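Local coordinates for 6-carboxyhexanoate--CoA ligase (Aquifex aeolicus, PDB 5TV5), which belongs to the BioW family of ligases and folds as a single compact chain of mixed helices and strands, at residues F4-R9 with V48-V53; K82-E87 with V175-C180. All blocks are in the same frame, centred on the assembly; numbering follows the deposited sequence.

Contact 1: F4-R9 with V48-V53; sequences FSVRMR and VKVEKV
Strands 4-9 and 48-52 run antiparallel at 166°, with S5 opposite E51 and R7 opposite K49 as the hydrogen-bonded pairs. S5 N reaches E51 O at 2.6 Å, and R7 N reaches K49 O at 2.9 Å in a nearly straight bond (174°); each pair also has the return bond. On the face shared by F4, V6 and M8 the side chains are mostly apolar. The F4 ring lies alongside the K52 chain, its CZ 4.1 Å from K52 CE. V50 splits its methyls between two neighbours: CG1 meets F4 CD2 at 4.0 Å, while CG2 meets V6 CG1. With its CG2 anti to the carbonyl carbon, V48 sets that methyl against M8 CB at 3.5 Å. The other face is polar. E51 OE1 comes to the edge of the R7 guanidinium, a long salt bridge to NH1 at 3.7 Å, and K49 runs beside R7. A water hydrogen-bonds S5 OG and donates to K49 O; S5 OG has a second, weak bond to E21. Strand 4-12 is the central strand of a three-stranded antiparallel sheet, between 15-24 and 45-52, and helix 29-38 packs on the V6 and M8 side of it.

Contact 2: K82-E87 with V175-C180; sequences KKLTQE and VVAELC
L84, in the last turn of helix 73-85, points its two methyls at strand 177-181 and makes the close part of this contact. CD2 rests 4.0 Å from A177 CB and 3.8 Å from E178 O, so it touches both a side chain and the strand backbone. CD1 meets the branch carbon of L179, CG, at 4.0 Å, the two leucines crossing at about a right angle. A chi1 of -65° sets L84 CG anti to its own carbonyl carbon, and from there the methyls reach the strand. A177 is touched from a second direction by E87, whose CG lies 4.0 Å from A177 CB. Around this core, F218 and A94 also pack on L84, and A97, V98 and L101 of helix 91-103 close in on L179.

Towards V176 the fit is looser. Bent at chi2 (-76°), the E87 chain brings its carboxylate near the V176 backbone, with E87 OE1 3.9 Å from V176 O: two acceptors that make no hydrogen bond. Its other oxygen, OE2, is gripped instead by the backbone N-H groups of E196 and I197. On the more exposed flank of the helix end, K83 NZ donates to Q86 OE1 at 2.7 Å, a bond within the segment that does not cross to the strand. E178 faces the other way, its OE2 held by Y191 OH and a salt bridge to R215.

No hydrogen bond joins K82-E87 to V175-C180. The chemistry therefore divides the work: aliphatic carbons hold the helix end to the sheet, while the carboxylate of E87 ties it to the 196-197 loop, where two N-H donors would be expected to stabilise its negative charge.

In the fold
Contact 1 and contact 2 lie on opposite sides of the chain's centre, their own centres 31 Å apart and their nearest atoms about 17 Å apart. They follow in series: contact 1 closes at V53 before contact 2 opens at K82. They share neither sheet nor helix. Contact 1 pairs two strands of the three-stranded antiparallel sheet, order 15-24, 4-12, 45-52, whereas contact 2 sets helix 73-85 on strand 177-181 of the six-stranded mixed sheet. The strand pairing joins segments 39 residues apart, against 88 for the helix-on-sheet packing, and each contact holds together a different part of the molecule without touching the other.

Contact 1: F4-R9 with V48-V53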
ATOM      1  N   PHE A   4     -17.063  -1.748  13.032  1.00 31.91           N
ATOM      2  CA  PHE A   4     -16.694  -3.138  12.794  1.00 26.85           C
ATOM      3  C   PHE A   4     -15.683  -3.188  11.666  1.00 29.83           C
ATOM      4  O   PHE A   4     -15.863  -2.533  10.632  1.00 32.74           O
ATOM      5  CB  PHE A   4     -17.903  -4.006  12.436  1.00 27.54           C
ATOM      6  CG  PHE A   4     -18.883  -4.157  13.554  1.00 32.37           C
ATOM      7  CD1 PHE A   4     -19.775  -3.125  13.861  1.00 34.57           C
ATOM      8  CD2 PHE A   4     -18.908  -5.317  14.314  1.00 29.21           C
ATOM      9  CE1 PHE A   4     -20.678  -3.251  14.904  1.00 34.26           C
ATOM     10  CE2 PHE A   4     -19.809  -5.455  15.363  1.00 33.48           C
ATOM     11  CZ  PHE A   4     -20.695  -4.418  15.662  1.00 37.80           C
ATOM     12  N   SER A   5     -14.618  -3.951  11.871  1.00 27.11           N
ATOM     13  CA  SER A   5     -13.649  -4.218  10.827  1.00 21.67           C
ATOM     14  C   SER A   5     -14.106  -5.453  10.066  1.00 27.76           C
ATOM     15  O   SER A   5     -14.280  -6.525  10.659  1.00 27.31           O
ATOM     16  CB  SER A   5     -12.264  -4.424  11.426  1.00 22.96           C
ATOM     17  OG  SER A   5     -11.584  -5.496  10.797  1.00 24.33           O
ATOM     18  N   VAL A   6     -14.337  -5.300   8.765  1.00 28.17           N
ATOM     19  CA  VAL A   6     -14.676  -6.422   7.904  1.00 22.75           C
ATOM     20  C   VAL A   6     -13.488  -6.654   6.991  1.00 23.78           C
ATOM     21  O   VAL A   6     -13.161  -5.806   6.152  1.00 24.48           O
ATOM     22  CB  VAL A   6     -15.950  -6.174   7.093  1.00 26.41           C
ATOM     23  CG1 VAL A   6     -16.357  -7.475   6.353  1.00 24.23           C
ATOM     24  CG2 VAL A   6     -17.047  -5.663   7.999  1.00 23.19           C
ATOM     25  N   ARG A   7     -12.856  -7.806   7.146  1.00 20.43           N
ATOM     26  CA  ARG A   7     -11.716  -8.190   6.342  1.00 22.81           C
ATOM     27  C   ARG A   7     -12.074  -9.447   5.571  1.00 25.01           C
ATOM     28  O   ARG A   7     -12.673 -10.374   6.127  1.00 23.55           O
ATOM     29  CB  ARG A   7     -10.473  -8.443   7.226  1.00 21.84           C
ATOM     30  CG  ARG A   7      -9.912  -7.208   7.883  1.00 19.42           C
ATOM     31  CD  ARG A   7      -9.057  -7.563   9.068  1.00 26.23           C
ATOM     32  NE  ARG A   7      -7.895  -8.388   8.723  1.00 33.77           N
ATOM     33  CZ  ARG A   7      -7.224  -9.149   9.597  1.00 39.88           C
ATOM     34  NH1 ARG A   7      -7.603  -9.215  10.872  1.00 33.68           N
ATOM     35  NH2 ARG A   7      -6.177  -9.859   9.190  1.00 43.59           N
ATOM     36  N   MET A   8     -11.713  -9.491   4.287  1.00 22.65           N
ATOM     37  CA  MET A   8     -11.897 -10.723   3.543  1.00 20.07           C
ATOM     38  C   MET A   8     -10.676 -10.986   2.682  1.00 19.92           C
ATOM     39  O   MET A   8     -10.013 -10.062   2.211  1.00 19.38           O
ATOM     40  CB  MET A   8     -13.184 -10.702   2.690  1.00 21.26           C
ATOM     41  CG  MET A   8     -13.008 -10.273   1.259  1.00 19.90           C
ATOM     42  SD  MET A   8     -12.505 -11.536   0.079  1.00 17.46           S
ATOM     43  CE  MET A   8     -12.404 -10.450  -1.357  1.00 19.42           C
ATOM     44  N   ARG A   9     -10.392 -12.277   2.507  1.00 20.24           N
ATOM     45  CA  ARG A   9      -9.324 -12.802   1.670  1.00 20.89           C
ATOM     46  C   ARG A   9      -9.917 -13.956   0.886  1.00 23.63           C
ATOM     47  O   ARG A   9     -10.878 -14.587   1.335  1.00 22.67           O
ATOM     48  CB  ARG A   9      -8.099 -13.277   2.497  1.00 19.81           C
ATOM     49  CG  ARG A   9      -8.400 -14.378   3.518  1.00 25.74           C
ATOM     50  CD  ARG A   9      -7.186 -14.722   4.439  1.00 32.63           C
ATOM     51  NE  ARG A   9      -7.590 -15.632   5.518  1.00 26.95           N
ATOM     52  CZ  ARG A   9      -7.506 -16.955   5.437  1.00 24.93           C
ATOM     53  NH1 ARG A   9      -7.006 -17.527   4.342  1.00 27.29           N
ATOM     54  NH2 ARG A   9      -7.924 -17.702   6.443  1.00 20.19           N
ATOM     55  N   VAL A  48     -14.030 -14.350   5.617  1.00 20.97           N
ATOM     56  CA  VAL A  48     -14.509 -13.014   5.945  1.00 20.06           C
ATOM     57  C   VAL A  48     -14.547 -12.919   7.462  1.00 22.42           C
ATOM     58  O   VAL A  48     -15.349 -13.596   8.115  1.00 24.90           O
ATOM     59  CB  VAL A  48     -15.882 -12.723   5.327  1.00 20.20           C
ATOM     60  CG1 VAL A  48     -16.392 -11.400   5.791  1.00 17.08           C
ATOM     61  CG2 VAL A  48     -15.787 -12.764   3.801  1.00 14.03           C
ATOM     62  N   LYS A  49     -13.658 -12.118   8.027  1.00 24.10           N
ATOM     63  CA  LYS A  49     -13.586 -11.920   9.461  1.00 22.63           C
ATOM     64  C   LYS A  49     -14.196 -10.567   9.811  1.00 24.99           C
ATOM     65  O   LYS A  49     -13.723  -9.530   9.337  1.00 24.75           O
ATOM     66  CB  LYS A  49     -12.133 -12.015   9.913  1.00 28.47           C
ATOM     67  CG  LYS A  49     -11.912 -12.146  11.393  1.00 28.75           C
ATOM     68  CD  LYS A  49     -10.405 -12.173  11.687  1.00 41.07           C
ATOM     69  CE  LYS A  49      -9.736 -13.458  11.169  1.00 42.74           C
ATOM     70  NZ  LYS A  49      -8.232 -13.413  11.244  1.00 39.16           N
ATOM     71  N   VAL A  50     -15.244 -10.582  10.631  1.00 25.07           N
ATOM     72  CA  VAL A  50     -15.878  -9.375  11.148  1.00 25.60           C
ATOM     73  C   VAL A  50     -15.465  -9.160  12.601  1.00 27.86           C
ATOM     74  O   VAL A  50     -15.572 -10.073  13.433  1.00 26.18           O
ATOM     75  CB  VAL A  50     -17.404  -9.457  11.030  1.00 25.19           C
ATOM     76  CG1 VAL A  50     -18.057  -8.208  11.655  1.00 24.41           C
ATOM     77  CG2 VAL A  50     -17.769  -9.610   9.571  1.00 23.68           C
ATOM     78  N   GLU A  51     -15.038  -7.941  12.920  1.00 27.67           N
ATOM     79  CA  GLU A  51     -14.459  -7.669  14.223  1.00 28.21           C
ATOM     80  C   GLU A  51     -14.958  -6.345  14.766  1.00 29.47           C
ATOM     81  O   GLU A  51     -14.900  -5.329  14.073  1.00 33.62           O
ATOM     82  CB  GLU A  51     -12.931  -7.664  14.144  1.00 26.77           C
ATOM     83  CG  GLU A  51     -12.305  -9.010  14.530  1.00 37.15           C
ATOM     84  CD  GLU A  51     -10.782  -8.962  14.564  1.00 46.47           C
ATOM     85  OE1 GLU A  51     -10.171  -8.681  13.494  1.00 42.01           O
ATOM     86  OE2 GLU A  51     -10.211  -9.202  15.661  1.00 43.97           O
ATOM     87  N   LYS A  52     -15.419  -6.357  16.012  1.00 30.06           N
ATOM     88  CA  LYS A  52     -15.778  -5.129  16.706  1.00 30.83           C
ATOM     89  C   LYS A  52     -14.517  -4.347  17.062  1.00 26.80           C
ATOM     90  O   LYS A  52     -13.608  -4.874  17.702  1.00 31.18           O
ATOM     91  CB  LYS A  52     -16.589  -5.456  17.956  1.00 36.30           C
ATOM     92  CG  LYS A  52     -17.356  -4.294  18.566  1.00 34.43           C
ATOM     93  CD  LYS A  52     -18.382  -4.837  19.543  1.00 38.88           C
ATOM     94  CE  LYS A  52     -19.637  -3.977  19.591  1.00 45.80           C
ATOM     95  NZ  LYS A  52     -20.822  -4.819  19.942  1.00 41.80           N
ATOM     96  N   VAL A  53     -14.470  -3.093  16.626  1.00 32.37           N
ATOM     97  CA  VAL A  53     -13.332  -2.214  16.859  1.00 33.20           C
ATOM     98  C   VAL A  53     -13.318  -1.791  18.325  1.00 37.39           C
ATOM     99  O   VAL A  53     -14.349  -1.400  18.882  1.00 41.34           O
ATOM    100  CB  VAL A  53     -13.420  -1.010  15.898  1.00 34.62           C
ATOM    101  CG1 VAL A  53     -12.483   0.132  16.281  1.00 33.10           C
ATOM    102  CG2 VAL A  53     -13.167  -1.460  14.451  1.00 26.46           C
TER
HETATM  103  O   HOH W   1     -11.796  -8.063  10.838  1.00 27.00           O

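Contact 2: K82-E87 with V175-C180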
ATOM      1  N   LYS A  82      14.935  10.111  -7.263  1.00 33.30           N
ATOM      2  CA  LYS A  82      15.120  11.530  -6.963  1.00 35.65           C
ATOM      3  C   LYS A  82      14.149  12.016  -5.886  1.00 35.30           C
ATOM      4  O   LYS A  82      14.525  12.811  -5.009  1.00 38.96           O
ATOM      5  CB  LYS A  82      14.960  12.360  -8.242  1.00 35.07           C
ATOM      6  CG  LYS A  82      14.906  13.841  -7.971  1.00 34.85           C
ATOM      7  CD  LYS A  82      14.579  14.625  -9.209  1.00 34.20           C
ATOM      8  CE  LYS A  82      14.550  16.113  -8.878  1.00 33.86           C
ATOM      9  NZ  LYS A  82      14.327  16.977 -10.056  1.00 26.50           N
ATOM     10  N   LYS A  83      12.897  11.549  -5.935  1.00 31.81           N
ATOM     11  CA  LYS A  83      11.873  12.034  -5.015  1.00 33.69           C
ATOM     12  C   LYS A  83      12.064  11.460  -3.615  1.00 35.62           C
ATOM     13  O   LYS A  83      11.903  12.175  -2.617  1.00 34.83           O
ATOM     14  CB  LYS A  83      10.486  11.690  -5.563  1.00 35.09           C
ATOM     15  CG  LYS A  83      10.175  12.367  -6.888  1.00 29.37           C
ATOM     16  CD  LYS A  83      10.251  13.886  -6.762  1.00 29.50           C
ATOM     17  CE  LYS A  83       9.137  14.426  -5.886  1.00 30.14           C
ATOM     18  NZ  LYS A  83       9.251  15.895  -5.701  1.00 26.21           N
ATOM     19  N   LEU A  84      12.410  10.174  -3.530  1.00 36.49           N
ATOM     20  CA  LEU A  84      12.817   9.592  -2.255  1.00 33.16           C
ATOM     21  C   LEU A  84      14.012  10.326  -1.662  1.00 34.26           C
ATOM     22  O   LEU A  84      14.123  10.440  -0.439  1.00 36.73           O
ATOM     23  CB  LEU A  84      13.140   8.108  -2.442  1.00 32.07           C
ATOM     24  CG  LEU A  84      11.977   7.202  -2.830  1.00 34.18           C
ATOM     25  CD1 LEU A  84      12.472   5.852  -3.374  1.00 30.93           C
ATOM     26  CD2 LEU A  84      11.010   7.026  -1.661  1.00 28.10           C
ATOM     27  N   THR A  85      14.917  10.823  -2.509  1.00 38.33           N
ATOM     28  CA  THR A  85      16.044  11.609  -2.024  1.00 34.93           C
ATOM     29  C   THR A  85      15.566  12.873  -1.317  1.00 35.45           C
ATOM     30  O   THR A  85      16.192  13.317  -0.350  1.00 36.68           O
ATOM     31  CB  THR A  85      16.989  11.931  -3.194  1.00 34.93           C
ATOM     32  OG1 THR A  85      17.805  10.792  -3.482  1.00 34.86           O
ATOM     33  CG2 THR A  85      17.885  13.117  -2.902  1.00 45.85           C
ATOM     34  N   GLN A  86      14.430  13.435  -1.741  1.00 37.08           N
ATOM     35  CA  GLN A  86      13.914  14.665  -1.145  1.00 38.78           C
ATOM     36  C   GLN A  86      13.218  14.434   0.182  1.00 38.13           C
ATOM     37  O   GLN A  86      12.709  15.395   0.766  1.00 35.83           O
ATOM     38  CB  GLN A  86      12.954  15.358  -2.111  1.00 35.15           C
ATOM     39  CG  GLN A  86      13.629  15.691  -3.414  1.00 35.55           C
ATOM     40  CD  GLN A  86      12.706  16.321  -4.430  1.00 36.40           C
ATOM     41  OE1 GLN A  86      11.496  16.416  -4.232  1.00 36.75           O
ATOM     42  NE2 GLN A  86      13.283  16.771  -5.526  1.00 37.34           N
ATOM     43  N   GLU A  87      13.158  13.186   0.651  1.00 38.49           N
ATOM     44  CA  GLU A  87      12.685  12.895   1.993  1.00 33.29           C
ATOM     45  C   GLU A  87      13.829  12.651   2.955  1.00 35.88           C
ATOM     46  O   GLU A  87      13.599  12.600   4.167  1.00 37.96           O
ATOM     47  CB  GLU A  87      11.752  11.678   1.993  1.00 31.36           C
ATOM     48  CG  GLU A  87      10.383  11.925   1.377  1.00 32.54           C
ATOM     49  CD  GLU A  87       9.464  12.697   2.294  1.00 32.77           C
ATOM     50  OE1 GLU A  87       9.739  12.735   3.503  1.00 35.68           O
ATOM     51  OE2 GLU A  87       8.465  13.263   1.820  1.00 31.85           O
ATOM     52  N   VAL A 175       6.249   5.427   9.010  1.00 22.31           N
ATOM     53  CA  VAL A 175       7.058   5.232   7.809  1.00 23.69           C
ATOM     54  C   VAL A 175       7.444   6.595   7.262  1.00 24.68           C
ATOM     55  O   VAL A 175       6.604   7.500   7.154  1.00 22.77           O
ATOM     56  CB  VAL A 175       6.326   4.387   6.758  1.00 23.37           C
ATOM     57  CG1 VAL A 175       7.175   4.257   5.517  1.00 23.55           C
ATOM     58  CG2 VAL A 175       6.024   3.006   7.303  1.00 24.74           C
ATOM     59  N   VAL A 176       8.737   6.760   6.957  1.00 24.79           N
ATOM     60  CA  VAL A 176       9.240   8.042   6.465  1.00 26.33           C
ATOM     61  C   VAL A 176       8.778   8.274   5.033  1.00 24.97           C
ATOM     62  O   VAL A 176       8.281   9.355   4.686  1.00 23.50           O
ATOM     63  CB  VAL A 176      10.782   8.098   6.564  1.00 31.07           C
ATOM     64  CG1 VAL A 176      11.340   9.450   6.047  1.00 23.79           C
ATOM     65  CG2 VAL A 176      11.284   7.795   7.972  1.00 20.83           C
ATOM     66  N   ALA A 177       8.948   7.261   4.183  1.00 23.81           N
ATOM     67  CA  ALA A 177       8.617   7.360   2.768  1.00 26.68           C
ATOM     68  C   ALA A 177       8.373   5.962   2.207  1.00 28.04           C
ATOM     69  O   ALA A 177       8.871   4.963   2.740  1.00 26.76           O
ATOM     70  CB  ALA A 177       9.730   8.073   1.999  1.00 27.23           C
ATOM     71  N   GLU A 178       7.607   5.904   1.110  1.00 26.74           N
ATOM     72  CA  GLU A 178       7.200   4.633   0.510  1.00 26.83           C
ATOM     73  C   GLU A 178       7.533   4.594  -0.981  1.00 25.03           C
ATOM     74  O   GLU A 178       7.513   5.615  -1.670  1.00 25.18           O
ATOM     75  CB  GLU A 178       5.682   4.377   0.722  1.00 28.88           C
ATOM     76  CG  GLU A 178       5.159   3.058   0.127  1.00 26.93           C
ATOM     77  CD  GLU A 178       3.719   2.728   0.529  1.00 26.23           C
ATOM     78  OE1 GLU A 178       3.138   3.434   1.385  1.00 20.36           O
ATOM     79  OE2 GLU A 178       3.190   1.728  -0.010  1.00 27.88           O
ATOM     80  N   LEU A 179       7.853   3.392  -1.458  1.00 23.24           N
ATOM     81  CA  LEU A 179       8.063   3.075  -2.866  1.00 24.54           C
ATOM     82  C   LEU A 179       7.110   1.945  -3.214  1.00 27.32           C
ATOM     83  O   LEU A 179       7.228   0.851  -2.647  1.00 27.22           O
ATOM     84  CB  LEU A 179       9.505   2.629  -3.133  1.00 25.12           C
ATOM     85  CG  LEU A 179      10.178   2.736  -4.508  1.00 28.84           C
ATOM     86  CD1 LEU A 179      11.034   1.505  -4.800  1.00 26.51           C
ATOM     87  CD2 LEU A 179       9.201   3.051  -5.652  1.00 23.68           C
ATOM     88  N   CYS A 180       6.181   2.194  -4.145  1.00 28.41           N
ATOM     89  CA  CYS A 180       5.158   1.204  -4.492  1.00 32.61           C
ATOM     90  C   CYS A 180       4.830   1.218  -5.982  1.00 31.90           C
ATOM     91  O   CYS A 180       4.644   2.288  -6.569  1.00 30.88           O
ATOM     92  CB  CYS A 180       3.866   1.442  -3.693  1.00 31.29           C
ATOM     93  SG  CYS A 180       2.454   0.422  -4.231  1.00 31.34           S
TER